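Extracellular invertase (Aspergillus kawachii, PDB 5XH8) probably hydrolyses sucrose as a family GH32 beta-fructofuranosidase, with high transfructosylation activity that transfers fructosyl units to build fructooligosaccharides such as 1-kestose. Local coordinates at residues V346-D351 with T367-L372. Numbering follows the deposited sequence.
Sequences VWLSGD and TGTLLL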
ATOM      1  N   VAL A 346      19.494   3.738  24.573  1.00 22.91           N
ATOM      2  CA  VAL A 346      20.201   2.825  23.691  1.00 22.22           C
ATOM      3  C   VAL A 346      19.785   1.378  23.992  1.00 22.88           C
ATOM      4  O   VAL A 346      19.592   1.026  25.141  1.00 22.83           O
ATOM      5  CB  VAL A 346      21.718   2.965  23.907  1.00 21.74           C
ATOM      6  CG1 VAL A 346      22.512   1.968  23.052  1.00 22.11           C
ATOM      7  CG2 VAL A 346      22.155   4.390  23.587  1.00 22.46           C
ATOM      8  N   TRP A 347      19.666   0.556  22.956  1.00 21.56           N
ATOM      9  CA  TRP A 347      19.368  -0.865  23.113  1.00 22.45           C
ATOM     10  C   TRP A 347      20.671  -1.626  23.308  1.00 21.65           C
ATOM     11  O   TRP A 347      21.630  -1.384  22.584  1.00 22.40           O
ATOM     12  CB  TRP A 347      18.688  -1.397  21.849  1.00 21.73           C
ATOM     13  CG  TRP A 347      18.321  -2.852  21.784  1.00 21.27           C
ATOM     14  CD1 TRP A 347      17.738  -3.595  22.754  1.00 21.10           C
ATOM     15  CD2 TRP A 347      18.472  -3.716  20.651  1.00 21.55           C
ATOM     16  NE1 TRP A 347      17.515  -4.866  22.304  1.00 22.28           N
ATOM     17  CE2 TRP A 347      17.960  -4.972  21.015  1.00 21.89           C
ATOM     18  CE3 TRP A 347      18.997  -3.548  19.361  1.00 21.84           C
ATOM     19  CZ2 TRP A 347      17.949  -6.060  20.141  1.00 21.34           C
ATOM     20  CZ3 TRP A 347      18.994  -4.630  18.495  1.00 22.15           C
ATOM     21  CH2 TRP A 347      18.474  -5.869  18.884  1.00 22.10           C
ATOM     22  N   LEU A 348      20.673  -2.570  24.243  1.00 21.37           N
ATOM     23  CA  LEU A 348      21.760  -3.546  24.380  1.00 21.04           C
ATOM     24  C   LEU A 348      21.182  -4.913  24.062  1.00 21.72           C
ATOM     25  O   LEU A 348      20.517  -5.541  24.904  1.00 21.92           O
ATOM     26  CB  LEU A 348      22.349  -3.517  25.796  1.00 22.30           C
ATOM     27  CG  LEU A 348      23.638  -4.348  26.021  1.00 21.54           C
ATOM     28  CD1 LEU A 348      24.780  -3.738  25.232  1.00 22.32           C
ATOM     29  CD2 LEU A 348      24.009  -4.454  27.511  1.00 22.14           C
ATOM     30  N   SER A 349      21.396  -5.353  22.825  1.00 21.23           N
ATOM     31  CA  SER A 349      20.955  -6.658  22.401  1.00 21.93           C
ATOM     32  C   SER A 349      21.567  -7.745  23.280  1.00 21.55           C
ATOM     33  O   SER A 349      22.774  -7.715  23.573  1.00 20.64           O
ATOM     34  CB  SER A 349      21.352  -6.927  20.945  1.00 22.48           C
ATOM     35  OG  SER A 349      21.158  -8.304  20.630  1.00 22.75           O
ATOM     36  N   GLY A 350      20.738  -8.695  23.687  1.00 22.71           N
ATOM     37  CA  GLY A 350      21.159  -9.748  24.617  1.00 24.52           C
ATOM     38  C   GLY A 350      21.900 -10.914  23.978  1.00 26.02           C
ATOM     39  O   GLY A 350      22.514 -11.698  24.698  1.00 26.46           O
ATOM     40  N   ASP A 351      21.817 -11.053  22.646  1.00 24.90           N
ATOM     41  CA  ASP A 351      22.268 -12.261  21.979  1.00 25.44           C
ATOM     42  C   ASP A 351      23.026 -11.978  20.675  1.00 25.72           C
ATOM     43  O   ASP A 351      22.889 -12.717  19.695  1.00 25.02           O
ATOM     44  CB  ASP A 351      21.049 -13.188  21.737  1.00 25.88           C
ATOM     45  CG  ASP A 351      19.972 -12.541  20.888  1.00 25.70           C
ATOM     46  OD1 ASP A 351      20.182 -11.416  20.378  1.00 24.67           O
ATOM     47  OD2 ASP A 351      18.897 -13.146  20.756  1.00 27.73           O
ATOM     48  N   THR A 367      15.846 -11.674  27.402  1.00 22.78           N
ATOM     49  CA  THR A 367      16.901 -11.380  26.445  1.00 22.97           C
ATOM     50  C   THR A 367      16.910  -9.887  26.177  1.00 22.63           C
ATOM     51  O   THR A 367      15.902  -9.333  25.736  1.00 22.00           O
ATOM     52  CB  THR A 367      16.667 -12.097  25.098  1.00 22.93           C
ATOM     53  OG1 THR A 367      16.490 -13.496  25.306  1.00 23.06           O
ATOM     54  CG2 THR A 367      17.834 -11.864  24.153  1.00 23.56           C
ATOM     55  N   GLY A 368      18.056  -9.251  26.437  1.00 22.17           N
ATOM     56  CA  GLY A 368      18.244  -7.848  26.193  1.00 22.70           C
ATOM     57  C   GLY A 368      17.821  -6.893  27.306  1.00 23.06           C
ATOM     58  O   GLY A 368      17.067  -7.239  28.236  1.00 21.61           O
ATOM     59  N   THR A 369      18.292  -5.660  27.165  1.00 21.57           N
ATOM     60  CA  THR A 369      17.874  -4.566  28.017  1.00 21.89           C
ATOM     61  C   THR A 369      18.036  -3.274  27.245  1.00 21.68           C
ATOM     62  O   THR A 369      18.732  -3.255  26.225  1.00 20.98           O
ATOM     63  CB  THR A 369      18.717  -4.516  29.307  1.00 21.74           C
ATOM     64  OG1 THR A 369      18.182  -3.547  30.208  1.00 21.54           O
ATOM     65  CG2 THR A 369      20.166  -4.172  29.006  1.00 22.54           C
ATOM     66  N   LEU A 370      17.374  -2.211  27.718  1.00 21.27           N
ATOM     67  CA  LEU A 370      17.764  -0.871  27.334  1.00 22.03           C
ATOM     68  C   LEU A 370      18.840  -0.428  28.306  1.00 22.80           C
ATOM     69  O   LEU A 370      18.874  -0.880  29.468  1.00 20.91           O
ATOM     70  CB  LEU A 370      16.587   0.110  27.412  1.00 22.46           C
ATOM     71  CG  LEU A 370      15.354  -0.200  26.570  1.00 22.89           C
ATOM     72  CD1 LEU A 370      14.420   1.008  26.511  1.00 24.74           C
ATOM     73  CD2 LEU A 370      15.744  -0.646  25.175  1.00 23.05           C
ATOM     74  N   LEU A 371      19.706   0.458  27.839  1.00 21.69           N
ATOM     75  CA  LEU A 371      20.671   1.110  28.731  1.00 23.33           C
ATOM     76  C   LEU A 371      20.002   2.240  29.534  1.00 23.86           C
ATOM     77  O   LEU A 371      18.815   2.569  29.332  1.00 22.62           O
ATOM     78  CB  LEU A 371      21.860   1.607  27.922  1.00 23.82           C
ATOM     79  CG  LEU A 371      22.575   0.497  27.137  1.00 24.24           C
ATOM     80  CD1 LEU A 371      23.788   1.079  26.419  1.00 26.60           C
ATOM     81  CD2 LEU A 371      22.995  -0.643  28.052  1.00 25.44           C
ATOM     82  N   LEU A 372      20.740   2.794  30.493  1.00 24.37           N
ATOM     83  CA  LEU A 372      20.222   3.865  31.325  1.00 23.93           C
ATOM     84  C   LEU A 372      19.802   5.059  30.423  1.00 22.67           C
ATOM     85  O   LEU A 372      20.465   5.341  29.427  1.00 21.05           O
ATOM     86  CB  LEU A 372      21.299   4.368  32.303  1.00 24.62           C
ATOM     87  CG  LEU A 372      21.912   3.373  33.295  1.00 24.63           C
ATOM     88  CD1 LEU A 372      23.139   4.017  33.923  1.00 25.22           C
ATOM     89  CD2 LEU A 372      20.868   2.940  34.311  1.00 25.52           C
TER
HETATM   90  O   HOH W   1      20.701   5.208  26.788  1.00 22.41           O
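An antiparallel strand pairing within the GH32 beta-propeller joins Val346-Asp351, the last residues of strand 341-348 and the loop that follows, to Thr367-Leu372 near the start of strand 366-385. Leu348 and Thr369 form the hydrogen-bonded pair: Leu348 N donates to Thr369 O at 2.9 Å, and Thr369 N returns a longer bond to Leu348 O at 3.2 Å. Next along the ladder, Trp347 and Leu370 are the non-hydrogen-bonded pair, their CA atoms 4.5 Å apart. Beyond them Leu371 N reaches Val346 O at 2.8 Å, almost straight (176° at the hydrogen), and a water bridges Val346 N to Leu372 O.

One face of the pairing carries an aliphatic cluster. With CG anti to the carbonyl carbon (chi1 -58°), Leu371 spreads its two methyls along one face of the neighbouring strand: CD1 lies against Val346 CG1 at 3.7 Å, while CD2 meets Leu348 CB at the same distance. Thr369 CG2 adds to this cluster beside Leu348 CB, and Thr369 OG1 donates to the carbonyl O of the next residue, Leu370. Strand 550-555 of the C-terminal domain borders this side through Val550 and Glu552.

On the face of Trp347 and Leu370, CG anti to the backbone nitrogen (chi1 179°) carries the indole forward beside its own chain, and Ser349 CA sits over one ring face near the rim. Trp347 NE1 hydrogen-bonds to Ile39 O, tying the pair to strand 37-47; a glycerol lies about 7 Å from this side chain at the nearest atoms.

Past the ladder the backbones close up at two glycines. Gly350 and Gly368 have CA atoms 3.8 Å apart, a spacing in which a CB on Gly350 would collide with Gly368 N. Alongside, Asp351, its OD1 hydrogen-bonded to Glu354 N, crosses Thr367 nearly perpendicularly, with OD2 in van der Waals contact with methyl CG2 at 3.8 Å.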